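Local coordinates for malonyl-CoA-[acyl-carrier-protein] transacylase (Coxiella burnetii, PDB 3TQE), which probably catalyses transfer of the malonyl group from malonyl-CoA to holo-acyl carrier protein, releasing CoA, at residues A[4-9]-A[311-316]; A[79-84]-A[305-310]; A[203-208]-A[257-262]; A[215-220]-A[250-255]. All coordinates share one frame; numbering follows the deposited sequence. Where two conformers were deposited one is given.

Contact 1: A[4-9]-A[311-316]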
loop_
_atom_site.group_PDB
_atom_site.type_symbol
_atom_site.label_atom_id
_atom_site.label_comp_id
_atom_site.label_asym_id
_atom_site.label_seq_id
_atom_site.Cartn_x
_atom_site.Cartn_y
_atom_site.Cartn_z
HETATM N N MSE A 4 28.773 10.430 -5.416
HETATM C CA MSE A 4 27.836 10.199 -4.350
HETATM C C MSE A 4 26.487 9.841 -4.933
HETATM O O MSE A 4 25.930 10.568 -5.720
HETATM C CB MSE A 4 27.634 11.397 -3.484
HETATM C CG MSE A 4 26.406 11.164 -2.687
HETATM SE SE MSE A 4 26.858 11.256 -0.945
HETATM C CE MSE A 4 26.522 13.188 -0.800
ATOM N N PRO A 5 25.967 8.686 -4.516
ATOM C CA PRO A 5 24.669 8.305 -5.089
ATOM C C PRO A 5 23.546 9.216 -4.645
ATOM O O PRO A 5 23.587 9.787 -3.554
ATOM C CB PRO A 5 24.444 6.885 -4.559
ATOM C CG PRO A 5 25.682 6.454 -3.943
ATOM C CD PRO A 5 26.566 7.627 -3.692
ATOM N N GLN A 6 22.540 9.349 -5.485
ATOM C CA GLN A 6 21.345 10.040 -5.113
ATOM C C GLN A 6 20.679 9.241 -3.994
ATOM O O GLN A 6 20.618 8.012 -4.040
ATOM C CB GLN A 6 20.404 10.111 -6.320
ATOM C CG GLN A 6 19.197 11.004 -6.124
ATOM C CD GLN A 6 19.409 12.461 -6.471
ATOM O OE1 GLN A 6 20.419 12.834 -7.067
ATOM N NE2 GLN A 6 18.423 13.309 -6.107
ATOM N N SER A 7 20.162 9.944 -3.003
ATOM C CA SER A 7 19.351 9.318 -1.981
ATOM C C SER A 7 18.011 8.955 -2.594
ATOM O O SER A 7 17.529 9.645 -3.485
ATOM C CB SER A 7 19.204 10.260 -0.794
ATOM O OG SER A 7 20.497 10.687 -0.359
ATOM N N PHE A 8 17.433 7.861 -2.112
ATOM C CA PHE A 8 16.180 7.404 -2.684
ATOM C C PHE A 8 15.378 6.639 -1.684
ATOM O O PHE A 8 15.907 6.121 -0.701
ATOM C CB PHE A 8 16.421 6.565 -3.952
ATOM C CG PHE A 8 17.117 5.249 -3.709
ATOM C CD1 PHE A 8 16.416 4.065 -3.740
ATOM C CD2 PHE A 8 18.476 5.190 -3.423
ATOM C CE1 PHE A 8 17.053 2.834 -3.517
ATOM C CE2 PHE A 8 19.124 3.966 -3.208
ATOM C CZ PHE A 8 18.408 2.788 -3.240
ATOM N N ALA A 9 14.090 6.575 -1.988
ATOM C CA ALA A 9 13.141 5.859 -1.186
ATOM C C ALA A 9 12.492 4.793 -2.040
ATOM O O ALA A 9 12.335 4.980 -3.242
ATOM C CB ALA A 9 12.077 6.828 -0.709
ATOM N N ILE A 311 18.844 1.698 -11.193
ATOM C CA ILE A 311 20.083 1.581 -10.456
ATOM C C ILE A 311 21.115 2.543 -11.017
ATOM O O ILE A 311 21.806 3.249 -10.279
ATOM C CB ILE A 311 20.602 0.156 -10.467
ATOM C CG1 ILE A 311 19.622 -0.777 -9.750
ATOM C CG2 ILE A 311 21.985 0.080 -9.848
ATOM C CD1 ILE A 311 19.937 -2.255 -9.902
ATOM N N LYS A 312 21.195 2.600 -12.330
ATOM C CA LYS A 312 22.165 3.471 -12.965
ATOM C C LYS A 312 21.873 4.938 -12.644
ATOM O O LYS A 312 22.804 5.730 -12.457
ATOM C CB LYS A 312 22.174 3.212 -14.475
ATOM C CG LYS A 312 23.320 3.894 -15.160
ATOM C CD LYS A 312 23.409 3.537 -16.629
ATOM C CE LYS A 312 24.689 4.121 -17.212
ATOM N NZ LYS A 312 24.815 3.883 -18.687
ATOM N N ARG A 313 20.610 5.311 -12.560
ATOM C CA ARG A 313 20.215 6.682 -12.282
ATOM C C ARG A 313 20.785 7.191 -10.974
ATOM O O ARG A 313 21.060 8.387 -10.834
ATOM C CB ARG A 313 18.697 6.814 -12.300
ATOM C CG ARG A 313 18.242 8.229 -12.252
ATOM C CD ARG A 313 17.929 8.616 -10.858
ATOM N NE ARG A 313 17.641 10.043 -10.750
ATOM C CZ ARG A 313 18.504 10.991 -10.384
ATOM N NH1 ARG A 313 19.769 10.709 -10.101
ATOM N NH2 ARG A 313 18.074 12.242 -10.293
ATOM N N LEU A 314 21.034 6.296 -10.036
ATOM C CA LEU A 314 21.519 6.708 -8.727
ATOM C C LEU A 314 22.884 7.340 -8.799
ATOM O O LEU A 314 23.208 8.156 -7.970
ATOM C CB LEU A 314 21.549 5.525 -7.790
ATOM C CG LEU A 314 20.174 5.003 -7.442
ATOM C CD1 LEU A 314 20.354 3.783 -6.567
ATOM C CD2 LEU A 314 19.292 6.060 -6.752
ATOM N N THR A 315 23.677 7.005 -9.805
ATOM C CA THR A 315 25.015 7.598 -9.899
ATOM C C THR A 315 25.276 8.326 -11.200
ATOM O O THR A 315 26.437 8.694 -11.492
ATOM C CB THR A 315 26.062 6.530 -9.689
ATOM O OG1 THR A 315 25.836 5.459 -10.614
ATOM C CG2 THR A 315 25.994 6.017 -8.256
ATOM N N HIS A 316 24.222 8.599 -11.958
ATOM C CA HIS A 316 24.361 9.207 -13.285
ATOM C C HIS A 316 23.363 10.329 -13.530
ATOM O O HIS A 316 23.394 10.962 -14.604
ATOM C CB HIS A 316 24.209 8.145 -14.367
ATOM C CG HIS A 316 25.398 7.251 -14.502
ATOM N ND1 HIS A 316 25.565 6.114 -13.743
ATOM C CD2 HIS A 316 26.481 7.328 -15.311
ATOM C CE1 HIS A 316 26.699 5.525 -14.080
ATOM N NE2 HIS A 316 27.273 6.241 -15.029
ATOM O OXT HIS A 316 22.521 10.656 -12.686
HETATM O O HOH W 1 24.300 11.002 -8.411
#
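Gln6 N donates to Leu314 O across 2.8 Å, with an N-H...O angle of 165° and the donor lying in the carbonyl plane. The same oxygen is approached by Pro5 CA at 3.2 Å in a CA-H...O contact. It also accepts a hydrogen bond from a water that donates another to Met4 O, so the Leu314 carbonyl has three partners: one backbone N-H, one CA-H and one water. The apolar half of the contact belongs to the Leu314 side chain. Its CD1 sits over the Phe8 ring, 4.0 Å from the centroid and 29° off the normal, while its CD2 reaches Phe8 CD2 at 3.5 Å. Phe8 can meet it because its CG stands between backbone N and carbonyl carbon (chi1 67°). On the other flank Gln6, bent at chi2, sets CG over a face of the Arg313 guanidinium; NE of that group is salt-bridged to Glu297. Further out, Phe8 N is held by Gln90 OE1, and Phe8 and Leu314 both lean on Met277 of strand 275-278. The C-terminal end of helix 304-313 is thereby tied to the lead-in of strand 9-12, an inner strand of the parallel sheet of this alpha/beta acyltransferase fold.

Contact 2: A[79-84]-A[305-310]. With EDO (1,2-ethanediol), chain D.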
loop_
_atom_site.group_PDB
_atom_site.type_symbol
_atom_site.label_atom_id
_atom_site.label_comp_id
_atom_site.label_asym_id
_atom_site.label_seq_id
_atom_site.Cartn_x
_atom_site.Cartn_y
_atom_site.Cartn_z
ATOM N N ARG A 79 13.407 -8.173 -4.524
ATOM C CA ARG A 79 14.443 -9.170 -4.641
ATOM C C ARG A 79 15.157 -9.088 -5.980
ATOM O O ARG A 79 16.343 -9.375 -6.058
ATOM C CB ARG A 79 13.840 -10.532 -4.460
ATOM C CG ARG A 79 13.446 -10.797 -3.026
ATOM C CD ARG A 79 12.787 -12.106 -2.837
ATOM N NE ARG A 79 12.586 -12.361 -1.431
ATOM C CZ ARG A 79 12.058 -13.482 -0.960
ATOM N NH1 ARG A 79 11.661 -14.443 -1.794
ATOM N NH2 ARG A 79 11.960 -13.660 0.352
ATOM N N CYS A 80 14.438 -8.719 -7.013
ATOM C CA CYS A 80 15.064 -8.500 -8.322
ATOM C C CYS A 80 15.987 -7.276 -8.286
ATOM O O CYS A 80 17.067 -7.306 -8.824
ATOM C CB CYS A 80 14.019 -8.296 -9.393
ATOM S SG CYS A 80 13.135 -9.789 -9.818
ATOM N N TRP A 81 15.557 -6.202 -7.657
ATOM C CA TRP A 81 16.406 -5.039 -7.440
ATOM C C TRP A 81 17.698 -5.453 -6.787
ATOM O O TRP A 81 18.774 -5.080 -7.258
ATOM C CB TRP A 81 15.679 -4.037 -6.554
ATOM C CG TRP A 81 16.485 -2.892 -6.087
ATOM C CD1 TRP A 81 17.149 -2.806 -4.941
ATOM C CD2 TRP A 81 16.690 -1.663 -6.767
ATOM N NE1 TRP A 81 17.758 -1.596 -4.830
ATOM C CE2 TRP A 81 17.486 -0.865 -5.939
ATOM C CE3 TRP A 81 16.207 -1.127 -7.942
ATOM C CZ2 TRP A 81 17.843 0.407 -6.275
ATOM C CZ3 TRP A 81 16.568 0.143 -8.268
ATOM C CH2 TRP A 81 17.355 0.900 -7.430
ATOM N N GLU A 82 17.625 -6.215 -5.704
ATOM C CA GLU A 82 18.837 -6.615 -5.022
ATOM C C GLU A 82 19.691 -7.543 -5.881
ATOM O O GLU A 82 20.907 -7.383 -5.925
ATOM C CB GLU A 82 18.509 -7.225 -3.672
ATOM C CG GLU A 82 17.930 -6.177 -2.736
ATOM C CD GLU A 82 18.212 -6.447 -1.295
ATOM O OE1 GLU A 82 17.961 -7.589 -0.873
ATOM O OE2 GLU A 82 18.685 -5.509 -0.591
ATOM N N ALA A 83 19.049 -8.449 -6.608
ATOM C CA ALA A 83 19.756 -9.413 -7.460
ATOM C C ALA A 83 20.503 -8.753 -8.578
ATOM O O ALA A 83 21.546 -9.264 -9.022
ATOM C CB ALA A 83 18.784 -10.440 -8.021
ATOM N N LEU A 84 19.984 -7.630 -9.043
ATOM C CA LEU A 84 20.560 -6.898 -10.163
ATOM C C LEU A 84 21.568 -5.843 -9.703
ATOM O O LEU A 84 22.069 -5.068 -10.508
ATOM C CB LEU A 84 19.467 -6.293 -11.017
ATOM C CG LEU A 84 18.718 -7.358 -11.823
ATOM C CD1 LEU A 84 17.391 -6.799 -12.310
ATOM C CD2 LEU A 84 19.568 -7.828 -12.996
ATOM N N GLU A 305 15.210 -4.281 -17.483
ATOM C CA GLU A 305 15.769 -3.047 -18.058
ATOM C C GLU A 305 15.427 -1.841 -17.188
ATOM O O GLU A 305 16.274 -0.992 -16.941
ATOM C CB GLU A 305 15.264 -2.817 -19.489
ATOM C CG GLU A 305 15.911 -1.626 -20.237
ATOM C CD GLU A 305 15.875 -1.705 -21.806
ATOM O OE1 GLU A 305 14.775 -1.885 -22.436
ATOM O OE2 GLU A 305 16.970 -1.544 -22.430
ATOM N N LEU A 306 14.199 -1.776 -16.692
ATOM C CA LEU A 306 13.799 -0.663 -15.852
ATOM C C LEU A 306 14.570 -0.664 -14.548
ATOM O O LEU A 306 14.983 0.389 -14.075
ATOM C CB LEU A 306 12.307 -0.706 -15.601
ATOM C CG LEU A 306 11.455 -0.367 -16.812
ATOM C CD1 LEU A 306 10.017 -0.674 -16.501
ATOM C CD2 LEU A 306 11.611 1.052 -17.275
ATOM N N ILE A 307 14.780 -1.835 -13.972
ATOM C CA ILE A 307 15.539 -1.943 -12.738
ATOM C C ILE A 307 16.964 -1.465 -12.969
ATOM O O ILE A 307 17.500 -0.680 -12.194
ATOM C CB ILE A 307 15.516 -3.368 -12.169
ATOM C CG1 ILE A 307 14.101 -3.666 -11.655
ATOM C CG2 ILE A 307 16.580 -3.536 -11.094
ATOM C CD1 ILE A 307 13.854 -5.113 -11.357
ATOM N N LEU A 308 17.589 -1.939 -14.037
ATOM C CA LEU A 308 18.963 -1.539 -14.306
ATOM C C LEU A 308 19.064 -0.055 -14.584
ATOM O O LEU A 308 19.998 0.580 -14.131
ATOM C CB LEU A 308 19.528 -2.354 -15.460
ATOM C CG LEU A 308 19.752 -3.830 -15.121
ATOM C CD1 LEU A 308 20.029 -4.574 -16.407
ATOM C CD2 LEU A 308 20.865 -4.058 -14.126
ATOM N N THR A 309 18.086 0.513 -15.275
ATOM C CA THR A 309 18.026 1.942 -15.519
ATOM C C THR A 309 17.940 2.733 -14.215
ATOM O O THR A 309 18.639 3.728 -14.028
ATOM C CB THR A 309 16.830 2.269 -16.392
ATOM O OG1 THR A 309 17.072 1.698 -17.682
ATOM C CG2 THR A 309 16.600 3.754 -16.542
ATOM N N ALA A 310 17.080 2.266 -13.322
ATOM C CA ALA A 310 16.896 2.899 -12.029
ATOM C C ALA A 310 18.177 2.843 -11.220
ATOM O O ALA A 310 18.525 3.805 -10.563
ATOM C CB ALA A 310 15.746 2.244 -11.279
HETATM C C1 EDO D . 13.013 -9.695 1.244
HETATM O O1 EDO D . 13.704 -10.384 0.221
HETATM C C2 EDO D . 13.159 -10.471 2.542
HETATM O O2 EDO D . 12.783 -11.851 2.366
#
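Glu305 O accepts two hydrogen bonds from Thr309, one from N and one from OG1 (the latter 2.9 Å), which arrive from opposite faces of its carbonyl plane, within the same helix that presses Ile307 against Trp81 and Leu84. Across the contact everything is apolar. The branches of Ile307 divide the work: CG2 meets Leu84 CD1 at 3.6 Å, and CD1 at the end of the other branch meets Cys80 CB at 3.7 Å. With CG anti to its backbone N (chi1 172°), Trp81 swings its indole toward helix 304-313, where Ala310 CB lies in the ring plane at the edge, 3.8 Å from CZ3. The two axes pass 9.9 Å apart at a crossing angle of -60°. Both helices belong to the layer that packs on the parallel sheet of an alpha/beta fold, since Trp81 and Ala310 each touch Met277 of strand 275-278. The rotation of the indole is fixed by NE1 bonding to Pro87 O and by an edge-to-face meeting with Phe10. Leu308 CD2 adds a looser contact, 4.1 Å from Leu84 CB. On the same helix as Trp81, Arg79 holds a 1,2-ethanediol, probably from the crystallisation liquor, with NE to O1 at 2.8 Å (167°) and NH2 to O2.

Contact 3: A[203-208]-A[257-262]. With GLY (glycine), chain B.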
loop_
_atom_site.group_PDB
_atom_site.type_symbol
_atom_site.label_atom_id
_atom_site.label_comp_id
_atom_site.label_asym_id
_atom_site.label_seq_id
_atom_site.Cartn_x
_atom_site.Cartn_y
_atom_site.Cartn_z
ATOM N N PRO A 203 -14.754 -1.041 3.612
ATOM C CA PRO A 203 -14.438 0.324 4.005
ATOM C C PRO A 203 -13.225 0.368 4.926
ATOM O O PRO A 203 -13.323 0.410 6.138
ATOM C CB PRO A 203 -15.699 0.761 4.735
ATOM C CG PRO A 203 -16.177 -0.496 5.392
ATOM C CD PRO A 203 -15.882 -1.592 4.390
ATOM N N SER A 204 -12.070 0.369 4.305
ATOM C CA SER A 204 -10.836 0.294 5.064
ATOM C C SER A 204 -10.473 1.635 5.685
ATOM O O SER A 204 -10.999 2.678 5.296
ATOM C CB SER A 204 -9.710 -0.228 4.170
ATOM O OG SER A 204 -9.558 0.555 3.011
ATOM N N HIS A 205 -9.598 1.586 6.682
ATOM C CA HIS A 205 -9.045 2.762 7.311
ATOM C C HIS A 205 -10.077 3.635 7.931
ATOM O O HIS A 205 -10.010 4.841 7.806
ATOM C CB HIS A 205 -8.201 3.535 6.304
ATOM C CG HIS A 205 -7.154 2.682 5.717
ATOM N ND1 HIS A 205 -6.166 2.122 6.486
ATOM C CD2 HIS A 205 -6.991 2.184 4.472
ATOM C CE1 HIS A 205 -5.414 1.341 5.725
ATOM N NE2 HIS A 205 -5.913 1.345 4.507
ATOM N N CYS A 206 -11.013 2.993 8.612
ATOM C CA CYS A 206 -12.007 3.688 9.382
ATOM C C CYS A 206 -12.449 2.786 10.495
ATOM O O CYS A 206 -12.107 1.615 10.513
ATOM C CB CYS A 206 -13.175 4.134 8.493
ATOM S SG CYS A 206 -14.405 2.918 8.080
ATOM N N PRO A 207 -13.230 3.305 11.437
ATOM C CA PRO A 207 -13.603 2.496 12.585
ATOM C C PRO A 207 -14.432 1.256 12.278
ATOM O O PRO A 207 -14.495 0.351 13.104
ATOM C CB PRO A 207 -14.401 3.485 13.435
ATOM C CG PRO A 207 -13.817 4.767 13.111
ATOM C CD PRO A 207 -13.519 4.727 11.671
ATOM N N LEU A 208 -15.022 1.162 11.094
ATOM C CA LEU A 208 -15.707 -0.071 10.736
ATOM C C LEU A 208 -14.789 -1.272 10.638
ATOM O O LEU A 208 -15.250 -2.400 10.659
ATOM C CB LEU A 208 -16.463 0.077 9.429
ATOM C CG LEU A 208 -17.553 1.136 9.471
ATOM C CD1 LEU A 208 -18.225 1.151 8.128
ATOM C CD2 LEU A 208 -18.547 0.847 10.601
ATOM N N ARG A 257 -7.436 3.822 10.893
ATOM C CA ARG A 257 -7.061 5.207 10.783
ATOM C C ARG A 257 -6.598 5.497 9.374
ATOM O O ARG A 257 -6.218 4.594 8.647
ATOM C CB ARG A 257 -5.959 5.522 11.788
ATOM C CG ARG A 257 -6.458 5.526 13.204
ATOM C CD ARG A 257 -7.509 6.597 13.403
ATOM N NE ARG A 257 -6.934 7.841 13.896
ATOM C CZ ARG A 257 -7.096 8.302 15.133
ATOM N NH1 ARG A 257 -7.833 7.629 16.010
ATOM N NH2 ARG A 257 -6.525 9.440 15.496
ATOM N N PRO A 258 -6.601 6.770 8.992
ATOM C CA PRO A 258 -6.254 7.080 7.618
ATOM C C PRO A 258 -4.812 6.815 7.280
ATOM O O PRO A 258 -3.937 6.937 8.128
ATOM C CB PRO A 258 -6.543 8.568 7.478
ATOM C CG PRO A 258 -6.766 9.030 8.776
ATOM C CD PRO A 258 -7.110 7.944 9.700
ATOM N N VAL A 259 -4.601 6.479 6.022
ATOM C CA VAL A 259 -3.267 6.340 5.472
ATOM C C VAL A 259 -2.777 7.744 5.139
ATOM O O VAL A 259 -3.286 8.409 4.238
ATOM C CB VAL A 259 -3.288 5.485 4.213
ATOM C CG1 VAL A 259 -1.935 5.456 3.514
ATOM C CG2 VAL A 259 -3.741 4.096 4.562
ATOM N N ARG A 260 -1.734 8.173 5.842
ATOM C CA ARG A 260 -1.242 9.528 5.703
ATOM C C ARG A 260 -0.153 9.575 4.651
ATOM O O ARG A 260 1.014 9.845 4.943
ATOM C CB ARG A 260 -0.787 10.047 7.059
ATOM C CG ARG A 260 -1.943 10.120 8.012
ATOM C CD ARG A 260 -1.507 10.224 9.418
ATOM N NE ARG A 260 -0.878 11.498 9.692
ATOM C CZ ARG A 260 -0.385 11.845 10.884
ATOM N NH1 ARG A 260 -0.409 11.006 11.911
ATOM N NH2 ARG A 260 0.143 13.036 11.050
ATOM N N TRP A 261 -0.536 9.318 3.421
ATOM C CA TRP A 261 0.442 9.202 2.360
ATOM C C TRP A 261 1.064 10.544 1.991
ATOM O O TRP A 261 2.282 10.650 1.833
ATOM C CB TRP A 261 -0.159 8.524 1.147
ATOM C CG TRP A 261 0.836 8.125 0.149
ATOM C CD1 TRP A 261 1.032 8.657 -1.073
ATOM C CD2 TRP A 261 1.826 7.107 0.310
ATOM N NE1 TRP A 261 2.068 8.019 -1.705
ATOM C CE2 TRP A 261 2.586 7.077 -0.860
ATOM C CE3 TRP A 261 2.144 6.226 1.336
ATOM C CZ2 TRP A 261 3.631 6.177 -1.042
ATOM C CZ3 TRP A 261 3.198 5.355 1.157
ATOM C CH2 TRP A 261 3.912 5.332 -0.018
ATOM N N VAL A 262 0.262 11.576 1.866
ATOM C CA VAL A 262 0.844 12.840 1.475
ATOM C C VAL A 262 1.848 13.303 2.552
ATOM O O VAL A 262 2.932 13.756 2.196
ATOM C CB VAL A 262 -0.208 13.889 1.103
ATOM C CG1 VAL A 262 -1.232 14.009 2.197
ATOM C CG2 VAL A 262 0.463 15.220 0.737
HETATM N N GLY B . -6.943 0.435 1.219
HETATM C CA GLY B . -6.404 -0.927 0.901
HETATM C C GLY B . -6.081 -1.739 2.142
HETATM O O GLY B . -5.281 -2.697 2.145
HETATM O OXT GLY B . -6.610 -1.436 3.198
#
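The backbones approach most closely at His205 and Arg257, whose CA atoms are 4.7 Å apart, and His205 itself has the left-handed conformation, without any main-chain hydrogen bond linking the two segments. Its imidazole is the centre of the contact. Val259 CG2 lies over one face, 3.5 Å from the ring centroid and only 12° off the normal, a CH-pi contact almost directly above the middle of the ring. That methyl stands beside the backbone N of Val259, while CG1 is anti to it (chi1 173°). At the ring edge, ND1 makes a weak bond to Arg257 O (3.3 Å, 125°), but its main acceptor is Gln254 O. NE2 on the far side of the ring is hydrogen-bonded to Ser96 OG and comes within 3.2 Å of OXT of a bound glycine. The amino group of that ligand donates to Ser204 OG over 3.2 Å in one of the two deposited conformers of this serine, and Arg121 binds the glycine as well. Val259 is in turn placed by backbone bonds to Ala163 and Leu165 of strand 160-167, beside which the short 259-260 forms an edge of the mixed sheet. A histidine held at ND1 by a main-chain carbonyl and at NE2 by a serine, here the predicted pair His205 and Ser96, is characteristic of the FabD active site, set between the larger alpha/beta subdomain and the smaller ferredoxin-like one.

Contact 4: A[215-220]-A[250-255]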
loop_
_atom_site.group_PDB
_atom_site.type_symbol
_atom_site.label_atom_id
_atom_site.label_comp_id
_atom_site.label_asym_id
_atom_site.label_seq_id
_atom_site.Cartn_x
_atom_site.Cartn_y
_atom_site.Cartn_z
ATOM N N ARG A 215 -9.161 -8.946 15.454
ATOM C CA ARG A 215 -8.759 -10.276 15.042
ATOM C C ARG A 215 -7.309 -10.291 14.621
ATOM O O ARG A 215 -6.539 -11.175 15.021
ATOM C CB ARG A 215 -9.653 -10.787 13.936
ATOM C CG ARG A 215 -11.066 -11.005 14.406
ATOM C CD ARG A 215 -11.953 -11.332 13.255
ATOM N NE ARG A 215 -11.775 -12.698 12.792
ATOM C CZ ARG A 215 -12.328 -13.207 11.694
ATOM N NH1 ARG A 215 -13.087 -12.455 10.900
ATOM N NH2 ARG A 215 -12.113 -14.488 11.386
ATOM N N LEU A 216 -6.918 -9.308 13.827
ATOM C CA LEU A 216 -5.548 -9.289 13.354
ATOM C C LEU A 216 -4.575 -9.097 14.500
ATOM O O LEU A 216 -3.450 -9.583 14.430
ATOM C CB LEU A 216 -5.362 -8.210 12.294
ATOM C CG LEU A 216 -4.075 -8.380 11.465
ATOM C CD1 LEU A 216 -4.113 -9.686 10.645
ATOM C CD2 LEU A 216 -3.927 -7.161 10.599
ATOM N N ALA A 217 -4.985 -8.380 15.544
ATOM C CA ALA A 217 -4.087 -8.132 16.657
ATOM C C ALA A 217 -3.668 -9.434 17.294
ATOM O O ALA A 217 -2.552 -9.561 17.761
ATOM C CB ALA A 217 -4.734 -7.222 17.663
ATOM N N GLN A 218 -4.570 -10.392 17.312
ATOM C CA GLN A 218 -4.261 -11.698 17.875
ATOM C C GLN A 218 -3.192 -12.414 17.066
ATOM O O GLN A 218 -2.275 -13.027 17.623
ATOM C CB GLN A 218 -5.530 -12.514 17.966
ATOM C CG GLN A 218 -6.562 -11.915 18.863
ATOM C CD GLN A 218 -7.810 -12.771 18.971
ATOM O OE1 GLN A 218 -8.297 -13.326 17.983
ATOM N NE2 GLN A 218 -8.333 -12.890 20.186
ATOM N N ASP A 219 -3.268 -12.306 15.749
ATOM C CA ASP A 219 -2.282 -12.961 14.898
ATOM C C ASP A 219 -0.960 -12.257 14.931
ATOM O O ASP A 219 0.093 -12.883 14.938
ATOM C CB ASP A 219 -2.765 -13.021 13.451
ATOM C CG ASP A 219 -3.986 -13.871 13.291
ATOM O OD1 ASP A 219 -4.006 -15.033 13.752
ATOM O OD2 ASP A 219 -4.940 -13.391 12.675
ATOM N N ILE A 220 -0.997 -10.941 14.939
ATOM C CA ILE A 220 0.216 -10.127 14.898
ATOM C C ILE A 220 1.030 -10.315 16.184
ATOM O O ILE A 220 2.223 -10.181 16.187
ATOM C CB ILE A 220 -0.139 -8.636 14.600
ATOM C CG1 ILE A 220 -0.437 -8.496 13.099
ATOM C CG2 ILE A 220 0.958 -7.673 15.008
ATOM C CD1 ILE A 220 -0.881 -7.137 12.671
ATOM N N ALA A 250 1.291 -0.064 15.335
ATOM C CA ALA A 250 1.136 0.727 14.139
ATOM C C ALA A 250 0.370 -0.025 13.065
ATOM O O ALA A 250 -0.454 0.549 12.364
ATOM C CB ALA A 250 2.487 1.168 13.624
ATOM N N LEU A 251 0.643 -1.306 12.943
ATOM C CA LEU A 251 -0.023 -2.126 11.937
ATOM C C LEU A 251 -1.474 -2.347 12.263
ATOM O O LEU A 251 -2.319 -2.392 11.376
ATOM C CB LEU A 251 0.671 -3.468 11.759
ATOM C CG LEU A 251 2.069 -3.359 11.156
ATOM C CD1 LEU A 251 2.742 -4.707 11.253
ATOM C CD2 LEU A 251 2.021 -2.843 9.697
ATOM N N ILE A 252 -1.793 -2.469 13.538
ATOM C CA ILE A 252 -3.177 -2.684 13.908
ATOM C C ILE A 252 -3.946 -1.370 13.787
ATOM O O ILE A 252 -5.043 -1.325 13.256
ATOM C CB ILE A 252 -3.271 -3.286 15.305
ATOM C CG1 ILE A 252 -2.637 -4.691 15.310
ATOM C CG2 ILE A 252 -4.710 -3.300 15.780
ATOM C CD1 ILE A 252 -3.212 -5.659 14.290
ATOM N N LYS A 253 -3.366 -0.282 14.264
ATOM C CA LYS A 253 -4.022 1.021 14.163
ATOM C C LYS A 253 -4.235 1.440 12.718
ATOM O O LYS A 253 -5.177 2.141 12.411
ATOM C CB LYS A 253 -3.224 2.069 14.932
ATOM C CG LYS A 253 -3.973 3.385 15.176
ATOM C CD LYS A 253 -3.122 4.354 16.027
ATOM C CE LYS A 253 -3.866 5.649 16.322
ATOM N NZ LYS A 253 -3.077 6.571 17.216
ATOM N N GLN A 254 -3.347 1.006 11.835
ATOM C CA GLN A 254 -3.454 1.322 10.428
ATOM C C GLN A 254 -4.809 0.977 9.875
ATOM O O GLN A 254 -5.296 1.665 9.004
ATOM C CB GLN A 254 -2.370 0.544 9.659
ATOM C CG GLN A 254 -2.211 0.935 8.227
ATOM C CD GLN A 254 -1.654 -0.205 7.386
ATOM O OE1 GLN A 254 -2.127 -1.333 7.432
ATOM N NE2 GLN A 254 -0.675 0.106 6.589
ATOM N N LEU A 255 -5.407 -0.098 10.374
ATOM C CA LEU A 255 -6.645 -0.622 9.837
ATOM C C LEU A 255 -7.789 0.339 10.051
ATOM O O LEU A 255 -8.736 0.334 9.284
ATOM C CB LEU A 255 -6.991 -1.946 10.485
ATOM C CG LEU A 255 -6.021 -3.072 10.164
ATOM C CD1 LEU A 255 -6.193 -4.210 11.182
ATOM C CD2 LEU A 255 -6.206 -3.509 8.736
#
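Ile252 reaches across to Leu216 and Ala217 between two nearly antiparallel helical segments, whose axes pass 9.8 Å apart with 162° between their directions. The van der Waals contacts come first. Although its CB does not aim at the other helix, the chain of Ile252, bent at chi2 (-55°), brings CD1 to 3.5 Å from Ala217 N. The same methyl lies 4.0 Å from Ala217 CB and 3.9 Å from Leu216 CB, so it rests against the backbone of helix 210-220 where the small alanine permits it. One turn away Leu216 CD2 meets Leu255 CD1 at 3.8 Å, the two side chains crossing at about a right angle. Ile220 adds CD1 near Leu251 CB, though it was modelled in two conformers and this placement is less certain. Polar bonds form a second group and leave the interface. Ile220 O receives Arg248 NE, joining the end of one helix to an earlier turn of the other. Arg215 and Asp219 bind Glu127 and Tyr124 of helix 111-128. Gln254 NE2 donates to Ser96 O, and its OE1 accepts from Arg121. With no hydrogen bond between the segments, apolar side-chain fit probably sets the helix spacing, and the polar bonds of Gln254 are consistent with holding that helix end beside the predicted active site.

Contact 1 closes the longest loop, bringing residues 4-9 near the N terminus to the C-terminal 311-316. Contact 2 is nested within it, joining the end of helix 63-83 to helix 304-313, and the two touch through Trp81, which meets Phe8 and Ile311; their centres are 13 Å apart. Far along the chain, contact 3 closes the loop from 203-208 to 257-262, and contact 4 nests inside that, so all four are nested and none cross. Contacts 1 and 2 lie across the chain's centre from contacts 3 and 4, about 32 to 35 Å between centres. Contacts 3 and 4 touch where helix 244-254 leads on to strand 259-260, linking the paired helices to the predicted active site.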